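PDB 6U7J: beta-glucuronidase from uncultured Clostridium sp., which hydrolyses beta-D-glucuronides to release glucuronic acid and probably helps reactivate conjugated estrogens in the gut, as a family 2 glycoside hydrolase. Local coordinates for residues B[53-58]-B[77-82]; B[101-106]-B[151-156]; B[113-118]-B[122-127]. All coordinates share one frame; numbering follows the deposited sequence.

Interaction 1: B[53-58]-B[77-82]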
loop_
_atom_site.group_PDB
_atom_site.type_symbol
_atom_site.label_atom_id
_atom_site.label_comp_id
_atom_site.label_asym_id
_atom_site.label_seq_id
_atom_site.Cartn_x
_atom_site.Cartn_y
_atom_site.Cartn_z
ATOM N N ILE B 53 -3.541 9.567 -33.652
ATOM C CA ILE B 53 -3.181 8.399 -32.859
ATOM C C ILE B 53 -4.380 7.450 -32.846
ATOM O O ILE B 53 -5.473 7.797 -33.290
ATOM C CB ILE B 53 -2.760 8.768 -31.420
ATOM C CG1 ILE B 53 -3.905 9.456 -30.673
ATOM C CG2 ILE B 53 -1.532 9.672 -31.431
ATOM C CD1 ILE B 53 -3.602 9.709 -29.194
ATOM N N ASP B 54 -4.157 6.239 -32.332
ATOM C CA ASP B 54 -5.236 5.276 -32.120
ATOM C C ASP B 54 -5.988 5.562 -30.828
ATOM O O ASP B 54 -5.405 5.980 -29.821
ATOM C CB ASP B 54 -4.692 3.850 -32.038
ATOM C CG ASP B 54 -4.007 3.424 -33.298
ATOM O OD1 ASP B 54 -4.385 3.917 -34.373
ATOM O OD2 ASP B 54 -3.081 2.592 -33.222
ATOM N N MET B 55 -7.298 5.294 -30.848
ATOM C CA MET B 55 -8.119 5.490 -29.678
ATOM C C MET B 55 -9.226 4.440 -29.677
ATOM O O MET B 55 -9.920 4.288 -30.694
ATOM C CB MET B 55 -8.724 6.896 -29.621
ATOM C CG MET B 55 -9.434 7.216 -28.283
ATOM S SD MET B 55 -8.316 7.343 -26.838
ATOM C CE MET B 55 -7.103 8.537 -27.353
ATOM N N PRO B 56 -9.395 3.700 -28.588
ATOM C CA PRO B 56 -10.453 2.684 -28.542
ATOM C C PRO B 56 -11.822 3.314 -28.378
ATOM O O PRO B 56 -11.973 4.401 -27.809
ATOM C CB PRO B 56 -10.095 1.840 -27.309
ATOM C CG PRO B 56 -9.295 2.789 -26.420
ATOM C CD PRO B 56 -8.536 3.690 -27.384
ATOM N N VAL B 57 -12.829 2.602 -28.880
ATOM C CA VAL B 57 -14.235 2.964 -28.731
ATOM C C VAL B 57 -14.986 1.683 -28.392
ATOM O O VAL B 57 -14.846 0.686 -29.114
ATOM C CB VAL B 57 -14.791 3.623 -30.005
ATOM C CG1 VAL B 57 -16.310 3.789 -29.905
ATOM C CG2 VAL B 57 -14.139 4.961 -30.245
ATOM N N PRO B 58 -15.778 1.644 -27.304
ATOM C CA PRO B 58 -16.039 2.753 -26.384
ATOM C C PRO B 58 -14.979 2.887 -25.276
ATOM O O PRO B 58 -14.384 1.883 -24.892
ATOM C CB PRO B 58 -17.398 2.380 -25.785
ATOM C CG PRO B 58 -17.368 0.879 -25.762
ATOM C CD PRO B 58 -16.539 0.433 -26.934
ATOM N N VAL B 77 -12.244 17.313 -29.489
ATOM C CA VAL B 77 -11.368 16.330 -30.104
ATOM C C VAL B 77 -12.103 15.718 -31.290
ATOM O O VAL B 77 -13.311 15.890 -31.455
ATOM C CB VAL B 77 -10.921 15.236 -29.110
ATOM C CG1 VAL B 77 -10.228 15.875 -27.903
ATOM C CG2 VAL B 77 -12.126 14.384 -28.651
ATOM N N TRP B 78 -11.355 14.966 -32.097
ATOM C CA TRP B 78 -11.831 14.464 -33.378
ATOM C C TRP B 78 -11.552 12.973 -33.474
ATOM O O TRP B 78 -10.402 12.538 -33.333
ATOM C CB TRP B 78 -11.155 15.222 -34.529
ATOM C CG TRP B 78 -11.595 16.635 -34.541
ATOM C CD1 TRP B 78 -11.097 17.661 -33.791
ATOM C CD2 TRP B 78 -12.674 17.179 -35.304
ATOM N NE1 TRP B 78 -11.796 18.820 -34.046
ATOM C CE2 TRP B 78 -12.770 18.551 -34.974
ATOM C CE3 TRP B 78 -13.577 16.639 -36.227
ATOM C CZ2 TRP B 78 -13.725 19.395 -35.551
ATOM C CZ3 TRP B 78 -14.520 17.480 -36.805
ATOM C CH2 TRP B 78 -14.581 18.846 -36.467
ATOM N N TYR B 79 -12.602 12.197 -33.697
ATOM C CA TYR B 79 -12.510 10.772 -33.962
ATOM C C TYR B 79 -12.859 10.509 -35.419
ATOM O O TYR B 79 -13.696 11.207 -36.003
ATOM C CB TYR B 79 -13.495 9.976 -33.116
ATOM C CG TYR B 79 -13.223 9.838 -31.630
ATOM C CD1 TYR B 79 -12.843 8.612 -31.097
ATOM C CD2 TYR B 79 -13.410 10.904 -30.755
ATOM C CE1 TYR B 79 -12.624 8.450 -29.742
ATOM C CE2 TYR B 79 -13.202 10.748 -29.382
ATOM C CZ TYR B 79 -12.800 9.516 -28.891
ATOM O OH TYR B 79 -12.585 9.324 -27.542
ATOM N N GLU B 80 -12.281 9.451 -35.981
ATOM C CA GLU B 80 -12.635 9.077 -37.342
ATOM C C GLU B 80 -12.439 7.587 -37.547
ATOM O O GLU B 80 -11.481 7.007 -37.027
ATOM C CB GLU B 80 -11.787 9.845 -38.361
ATOM C CG GLU B 80 -12.114 9.532 -39.790
ATOM C CD GLU B 80 -11.517 10.567 -40.716
ATOM O OE1 GLU B 80 -12.213 11.564 -41.003
ATOM O OE2 GLU B 80 -10.339 10.404 -41.114
ATOM N N ARG B 81 -13.349 6.977 -38.306
ATOM C CA ARG B 81 -13.134 5.625 -38.801
ATOM C C ARG B 81 -13.922 5.437 -40.091
ATOM O O ARG B 81 -14.710 6.293 -40.500
ATOM C CB ARG B 81 -13.515 4.569 -37.754
ATOM C CG ARG B 81 -15.008 4.410 -37.521
ATOM C CD ARG B 81 -15.326 3.082 -36.864
ATOM N NE ARG B 81 -15.313 1.993 -37.840
ATOM C CZ ARG B 81 -15.268 0.700 -37.532
ATOM N NH1 ARG B 81 -15.222 0.297 -36.263
ATOM N NH2 ARG B 81 -15.259 -0.194 -38.499
ATOM N N LYS B 82 -13.691 4.301 -40.736
ATOM C CA LYS B 82 -14.414 3.916 -41.933
ATOM C C LYS B 82 -15.364 2.757 -41.633
ATOM O O LYS B 82 -15.107 1.945 -40.740
ATOM C CB LYS B 82 -13.427 3.555 -43.045
ATOM C CG LYS B 82 -12.878 4.835 -43.698
ATOM C CD LYS B 82 -11.592 4.639 -44.469
ATOM C CE LYS B 82 -10.971 5.997 -44.833
ATOM N NZ LYS B 82 -10.338 6.695 -43.662
HETATM O O HOH W 1 -13.152 6.641 -27.019
#
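Met55 and Val57 on strand 53-57 meet Tyr79 on strand 76-85 inside the beta-sandwich of the family 2 sugar-binding domain. The two strands both pair antiparallel with strand 20-32, and no direct hydrogen bond joins the segments. Even the nearest alpha carbons, Met55 CA and Tyr79 CA, are 8.1 Å apart, so the tyrosine ring has to bridge the gap. It does so with CG anti to its carbonyl carbon (chi1 -72°), which carries the CD1-CE1 flank and the hydroxyl across to the other strand. CE1 is the shared point of contact: Met55 CG lies 3.7 Å from Tyr79 CE1, and Val57 CG2 reaches the same Tyr79 CE1 at 3.8 Å. Both approaches are oblique. Met55 presents its CG methylene rather than its thioether, because the chain bends about CB-CG (chi2 68°) and again about CG-SD (chi3 54°), carrying SD and CE off the line of approach. From Val57 only the CG2 branch touches; CG1 is turned the other way, anti to the backbone N. Phe30 adds an edge-to-face partner for Tyr79 and also touches Met55, while Ile184 packs on both Val57 and Tyr79 and adds to the apolar cluster, as does Tyr61. Asp54 forms salt bridges with Lys29 of strand 20-32 and with Lys355 of a second subunit. The buried hydroxyl of Tyr79 donates to a water, OH to water oxygen 2.8 Å, and that water donates in turn to Pro56 O, its oxygen lying 2.7 Å from the carbonyl oxygen.

Interaction 2: B[101-106]-B[151-156]; sequences VTHHAV and CLPVGH
Cys151 holds SG anti to its carbonyl carbon (chi1 -59°) and His104 places CG likewise (chi1 -48°), and these two torsions bring the sulfur to the rim of the imidazole. Cys151 SG is 3.8 Å from His104 CE1, and it lies 4.7 Å from the centroid of the His104 ring, 78° off the ring normal: an edge-on sulfur-aromatic contact. One face of that ring is taken by His103 CB, which sits over the ring centre, and His104 NE2 is hydrogen-bonded to Ile146 O, which together restrain the ring. The adjacent ring makes the second point of contact. His103 CE1 meets Pro153 CD at 4.0 Å, the two side chains crossing at about a right angle, while Thr102 CG2 covers the centre of one His103 face. Polar bridging comes through a water, which lies 2.7 Å from His103 ND1 and donates to Leu152 O across 2.8 Å; His103 NE2 is bonded to Asn180 OD1. Cis peptide bonds precede both His103 and Pro153, the two residues that meet here. The consecutive histidines both face Gly144 of strand 135-144, forming a classic beta bulge at the start of strand 104-109. From there the contact reaches out of the sugar-binding sandwich: Lys118 of strand 112-118 touches both His104 and Cys151, Pro153 rests on Phe176 and Val366, and Leu152 packs against Tyr391 and His392 of helix 386-403, a helix of the TIM-barrel domain.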
loop_
_atom_site.group_PDB
_atom_site.type_symbol
_atom_site.label_atom_id
_atom_site.label_comp_id
_atom_site.label_asym_id
_atom_site.label_seq_id
_atom_site.Cartn_x
_atom_site.Cartn_y
_atom_site.Cartn_z
ATOM N N VAL B 101 -22.212 10.229 -26.618
ATOM C CA VAL B 101 -20.980 10.961 -26.889
ATOM C C VAL B 101 -20.916 12.061 -25.846
ATOM O O VAL B 101 -21.861 12.845 -25.721
ATOM C CB VAL B 101 -20.947 11.559 -28.310
ATOM C CG1 VAL B 101 -19.760 12.495 -28.474
ATOM C CG2 VAL B 101 -20.917 10.464 -29.358
ATOM N N THR B 102 -19.821 12.120 -25.094
ATOM C CA THR B 102 -19.723 12.950 -23.898
ATOM C C THR B 102 -18.761 14.102 -24.148
ATOM O O THR B 102 -17.556 13.875 -24.306
ATOM C CB THR B 102 -19.230 12.098 -22.729
ATOM O OG1 THR B 102 -19.999 10.889 -22.674
ATOM C CG2 THR B 102 -19.324 12.853 -21.420
ATOM N N HIS B 103 -19.259 15.342 -24.134
ATOM C CA HIS B 103 -20.641 15.709 -23.831
ATOM C C HIS B 103 -21.434 16.094 -25.075
ATOM O O HIS B 103 -22.648 15.891 -25.134
ATOM C CB HIS B 103 -20.670 16.900 -22.876
ATOM C CG HIS B 103 -20.161 16.594 -21.501
ATOM N ND1 HIS B 103 -20.942 15.984 -20.541
ATOM C CD2 HIS B 103 -18.964 16.836 -20.917
ATOM C CE1 HIS B 103 -20.250 15.866 -19.424
ATOM N NE2 HIS B 103 -19.045 16.374 -19.625
ATOM N N HIS B 104 -20.732 16.667 -26.053
ATOM C CA HIS B 104 -21.326 17.269 -27.240
ATOM C C HIS B 104 -20.765 16.616 -28.494
ATOM O O HIS B 104 -19.570 16.318 -28.561
ATOM C CB HIS B 104 -21.044 18.779 -27.281
ATOM C CG HIS B 104 -21.337 19.476 -25.991
ATOM N ND1 HIS B 104 -22.595 19.503 -25.429
ATOM C CD2 HIS B 104 -20.531 20.159 -25.143
ATOM C CE1 HIS B 104 -22.553 20.180 -24.296
ATOM N NE2 HIS B 104 -21.312 20.585 -24.096
ATOM N N ALA B 105 -21.624 16.412 -29.498
ATOM C CA ALA B 105 -21.221 15.712 -30.710
ATOM C C ALA B 105 -21.611 16.490 -31.960
ATOM O O ALA B 105 -22.691 17.085 -32.034
ATOM C CB ALA B 105 -21.845 14.315 -30.777
ATOM N N VAL B 106 -20.727 16.469 -32.947
ATOM C CA VAL B 106 -21.057 16.832 -34.324
ATOM C C VAL B 106 -20.624 15.658 -35.188
ATOM O O VAL B 106 -19.442 15.299 -35.199
ATOM C CB VAL B 106 -20.371 18.135 -34.776
ATOM C CG1 VAL B 106 -20.916 18.595 -36.150
ATOM C CG2 VAL B 106 -20.587 19.232 -33.757
ATOM N N CYS B 151 -25.916 23.327 -19.612
ATOM C CA CYS B 151 -25.622 21.920 -19.823
ATOM C C CYS B 151 -26.001 21.151 -18.567
ATOM O O CYS B 151 -26.204 21.727 -17.498
ATOM C CB CYS B 151 -24.137 21.715 -20.137
ATOM S SG CYS B 151 -23.570 22.612 -21.610
ATOM N N LEU B 152 -26.062 19.833 -18.706
ATOM C CA LEU B 152 -26.252 18.924 -17.580
ATOM C C LEU B 152 -25.226 17.805 -17.715
ATOM O O LEU B 152 -25.295 17.018 -18.679
ATOM C CB LEU B 152 -27.673 18.364 -17.543
ATOM C CG LEU B 152 -28.835 19.351 -17.429
ATOM C CD1 LEU B 152 -30.114 18.560 -17.363
ATOM C CD2 LEU B 152 -28.718 20.243 -16.191
ATOM N N PRO B 153 -24.269 17.670 -16.787
ATOM C CA PRO B 153 -24.045 18.474 -15.587
ATOM C C PRO B 153 -23.725 19.933 -15.869
ATOM O O PRO B 153 -23.301 20.294 -16.955
ATOM C CB PRO B 153 -22.835 17.788 -14.924
ATOM C CG PRO B 153 -22.839 16.399 -15.459
ATOM C CD PRO B 153 -23.326 16.542 -16.881
ATOM N N VAL B 154 -23.917 20.753 -14.861
ATOM C CA VAL B 154 -23.728 22.193 -14.971
ATOM C C VAL B 154 -22.247 22.516 -14.788
ATOM O O VAL B 154 -21.568 21.925 -13.939
ATOM C CB VAL B 154 -24.619 22.889 -13.921
ATOM C CG1 VAL B 154 -24.108 24.252 -13.556
ATOM C CG2 VAL B 154 -26.076 22.958 -14.420
ATOM N N GLY B 155 -21.731 23.449 -15.590
ATOM C CA GLY B 155 -20.386 23.971 -15.367
ATOM C C GLY B 155 -20.241 25.382 -15.903
ATOM O O GLY B 155 -21.243 25.993 -16.272
ATOM N N HIS B 156 -19.030 25.938 -15.926
ATOM C CA HIS B 156 -18.806 27.176 -16.665
ATOM C C HIS B 156 -17.318 27.334 -16.938
ATOM O O HIS B 156 -16.480 26.719 -16.273
ATOM C CB HIS B 156 -19.367 28.402 -15.920
ATOM C CG HIS B 156 -18.663 28.712 -14.637
ATOM N ND1 HIS B 156 -18.978 28.093 -13.445
ATOM C CD2 HIS B 156 -17.673 29.592 -14.355
ATOM C CE1 HIS B 156 -18.199 28.566 -12.487
ATOM N NE2 HIS B 156 -17.400 29.479 -13.012
HETATM O O HOH W 2 -23.627 16.208 -20.838
#

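Interaction 3: B[113-118]-B[122-127]; sequences EITRHK and LPFEAD
Between two facing strands of the sugar-binding beta-sandwich, His117 of strand 112-118 and Phe124 of strand 124-127 form an offset (parallel-displaced) stack. The strands run nearly antiparallel, at 161°, but their axes come no closer than 7.5 Å and share no hydrogen bond, as expected of strands that face each other rather than lie side by side. The rings are nearly parallel, with planes 8° apart and centroids 4.4 Å apart. The displacement follows from which atoms overlap: Phe124 CD1 sits over the outer part of the His117 face, 3.4 Å from His117 CG, whereas His117 CB stands over the middle of the phenyl ring, 3.6 Å from its centroid and almost on the ring normal, a CH-pi contact. Phe124 CG lies between the backbone N and the carbonyl carbon (chi1 58°), a torsion that swings the ring out across the strand direction, so that it lies beneath His117 CB. Thr115 CG2 meets the same phenyl at its edge, 4.2 Å from Phe124 CE2. Farther along, Ile114 CD1 makes an apolar contact with Ala126 CB at 4.1 Å. His117 NE2 is hydrogen-bonded to Glu398 OE2 of helix 386-403, which pins the rotation of the imidazole. On the outward side, Arg116 NE donates to Glu113 OE2 at 2.6 Å in a salt bridge within strand 112-118. Strand 112-118 pairs edge to edge with strand 104-109, where Ile114 and Thr115 face Ile107 in a classic bulge; strand 124-127 pairs with 93-98, whose Phe98 meets Phe124; and helix 386-403 covers the loop end through Val395, Leu399 and Arg402, near a bound calcium about 6 Å from the Pro123 side chain.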
loop_
_atom_site.group_PDB
_atom_site.type_symbol
_atom_site.label_atom_id
_atom_site.label_comp_id
_atom_site.label_asym_id
_atom_site.label_seq_id
_atom_site.Cartn_x
_atom_site.Cartn_y
_atom_site.Cartn_z
ATOM N N GLU B 113 -21.727 17.228 -42.476
ATOM C CA GLU B 113 -22.381 17.200 -41.174
ATOM C C GLU B 113 -23.794 16.646 -41.279
ATOM O O GLU B 113 -24.627 17.209 -41.990
ATOM C CB GLU B 113 -22.423 18.606 -40.592
ATOM C CG GLU B 113 -23.202 18.652 -39.297
ATOM C CD GLU B 113 -23.196 20.021 -38.662
ATOM O OE1 GLU B 113 -22.228 20.786 -38.871
ATOM O OE2 GLU B 113 -24.169 20.334 -37.951
ATOM N N ILE B 114 -24.081 15.552 -40.567
ATOM C CA ILE B 114 -25.396 14.923 -40.648
ATOM C C ILE B 114 -26.213 15.049 -39.367
ATOM O O ILE B 114 -27.449 14.956 -39.439
ATOM C CB ILE B 114 -25.317 13.439 -41.070
ATOM C CG1 ILE B 114 -24.421 12.636 -40.127
ATOM C CG2 ILE B 114 -24.880 13.303 -42.540
ATOM C CD1 ILE B 114 -24.634 11.117 -40.232
ATOM N N THR B 115 -25.590 15.249 -38.208
ATOM C CA THR B 115 -26.375 15.500 -37.006
ATOM C C THR B 115 -25.490 16.116 -35.930
ATOM O O THR B 115 -24.263 16.178 -36.050
ATOM C CB THR B 115 -27.073 14.223 -36.494
ATOM O OG1 THR B 115 -28.177 14.588 -35.656
ATOM C CG2 THR B 115 -26.138 13.342 -35.694
ATOM N N ARG B 116 -26.156 16.605 -34.886
ATOM C CA ARG B 116 -25.537 17.197 -33.714
ATOM C C ARG B 116 -26.246 16.663 -32.484
ATOM O O ARG B 116 -27.417 16.280 -32.539
ATOM C CB ARG B 116 -25.653 18.711 -33.699
ATOM C CG ARG B 116 -24.739 19.419 -34.621
ATOM C CD ARG B 116 -25.196 20.846 -34.743
ATOM N NE ARG B 116 -24.342 21.607 -35.635
ATOM C CZ ARG B 116 -23.674 22.688 -35.266
ATOM N NH1 ARG B 116 -23.766 23.134 -34.018
ATOM N NH2 ARG B 116 -22.914 23.320 -36.151
ATOM N N HIS B 117 -25.536 16.658 -31.360
ATOM C CA HIS B 117 -26.183 16.280 -30.117
ATOM C C HIS B 117 -25.532 17.032 -28.963
ATOM O O HIS B 117 -24.337 17.335 -28.992
ATOM C CB HIS B 117 -26.129 14.764 -29.907
ATOM C CG HIS B 117 -26.962 14.285 -28.761
ATOM N ND1 HIS B 117 -26.434 14.060 -27.501
ATOM C CD2 HIS B 117 -28.288 13.999 -28.677
ATOM C CE1 HIS B 117 -27.400 13.653 -26.693
ATOM N NE2 HIS B 117 -28.533 13.607 -27.380
ATOM N N LYS B 118 -26.351 17.348 -27.962
ATOM C CA LYS B 118 -25.924 17.973 -26.718
ATOM C C LYS B 118 -26.348 17.064 -25.571
ATOM O O LYS B 118 -27.519 16.681 -25.473
ATOM C CB LYS B 118 -26.535 19.370 -26.571
ATOM C CG LYS B 118 -26.262 20.058 -25.235
ATOM C CD LYS B 118 -27.101 21.344 -25.116
ATOM C CE LYS B 118 -26.962 21.984 -23.739
ATOM N NZ LYS B 118 -27.953 23.068 -23.522
ATOM N N LEU B 122 -26.976 10.021 -23.056
ATOM C CA LEU B 122 -28.200 9.478 -23.640
ATOM C C LEU B 122 -28.016 9.319 -25.143
ATOM O O LEU B 122 -27.332 10.129 -25.773
ATOM C CB LEU B 122 -29.414 10.381 -23.350
ATOM C CG LEU B 122 -29.966 10.276 -21.928
ATOM C CD1 LEU B 122 -30.884 11.454 -21.620
ATOM C CD2 LEU B 122 -30.698 8.961 -21.748
ATOM N N PRO B 123 -28.599 8.284 -25.737
ATOM C CA PRO B 123 -28.296 7.963 -27.135
ATOM C C PRO B 123 -28.914 8.946 -28.116
ATOM O O PRO B 123 -29.823 9.714 -27.798
ATOM C CB PRO B 123 -28.909 6.574 -27.313
ATOM C CG PRO B 123 -30.073 6.570 -26.370
ATOM C CD PRO B 123 -29.593 7.358 -25.163
ATOM N N PHE B 124 -28.401 8.898 -29.342
ATOM C CA PHE B 124 -28.990 9.624 -30.458
ATOM C C PHE B 124 -28.686 8.857 -31.736
ATOM O O PHE B 124 -27.836 7.960 -31.757
ATOM C CB PHE B 124 -28.486 11.072 -30.534
ATOM C CG PHE B 124 -26.984 11.202 -30.662
ATOM C CD1 PHE B 124 -26.161 11.100 -29.541
ATOM C CD2 PHE B 124 -26.400 11.460 -31.893
ATOM C CE1 PHE B 124 -24.779 11.239 -29.650
ATOM C CE2 PHE B 124 -25.012 11.601 -32.018
ATOM C CZ PHE B 124 -24.200 11.487 -30.895
ATOM N N GLU B 125 -29.411 9.186 -32.804
ATOM C CA GLU B 125 -29.210 8.452 -34.040
ATOM C C GLU B 125 -29.496 9.352 -35.239
ATOM O O GLU B 125 -30.052 10.446 -35.115
ATOM C CB GLU B 125 -30.061 7.164 -34.068
ATOM C CG GLU B 125 -31.544 7.371 -33.917
ATOM C CD GLU B 125 -32.341 6.064 -33.955
ATOM O OE1 GLU B 125 -31.824 4.993 -33.559
ATOM O OE2 GLU B 125 -33.498 6.113 -34.402
ATOM N N ALA B 126 -29.077 8.879 -36.407
ATOM C CA ALA B 126 -29.263 9.590 -37.666
ATOM C C ALA B 126 -29.665 8.577 -38.723
ATOM O O ALA B 126 -29.014 7.536 -38.854
ATOM C CB ALA B 126 -27.985 10.317 -38.102
ATOM N N ASP B 127 -30.744 8.867 -39.449
ATOM C CA ASP B 127 -31.129 8.060 -40.598
ATOM C C ASP B 127 -30.189 8.408 -41.744
ATOM O O ASP B 127 -30.175 9.552 -42.199
ATOM C CB ASP B 127 -32.592 8.344 -40.966
ATOM C CG ASP B 127 -33.129 7.412 -42.051
ATOM O OD1 ASP B 127 -32.525 7.318 -43.136
ATOM O OD2 ASP B 127 -34.177 6.774 -41.830
#

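All three contacts belong to the sugar-binding domain and reach the same curled antiparallel sheet. Interaction 1 comes first and is complete before the others begin; interaction 3 then falls wholly between the two segments of interaction 2. Centre to centre, interaction 1 is about 19 Å from interaction 2 and 17 Å from interaction 3, and it touches neither. Interactions 2 and 3, with centres 14 Å apart, join through neighbouring strands 104-109 and 112-118: Ala105 N lies 2.9 Å from His117 O, a probable hydrogen bond, and Ala105 CB packs on Phe124 CZ. Asp54 of interaction 1 reaches a second subunit, whereas the other two contacts meet helix 386-403 of the TIM-barrel domain.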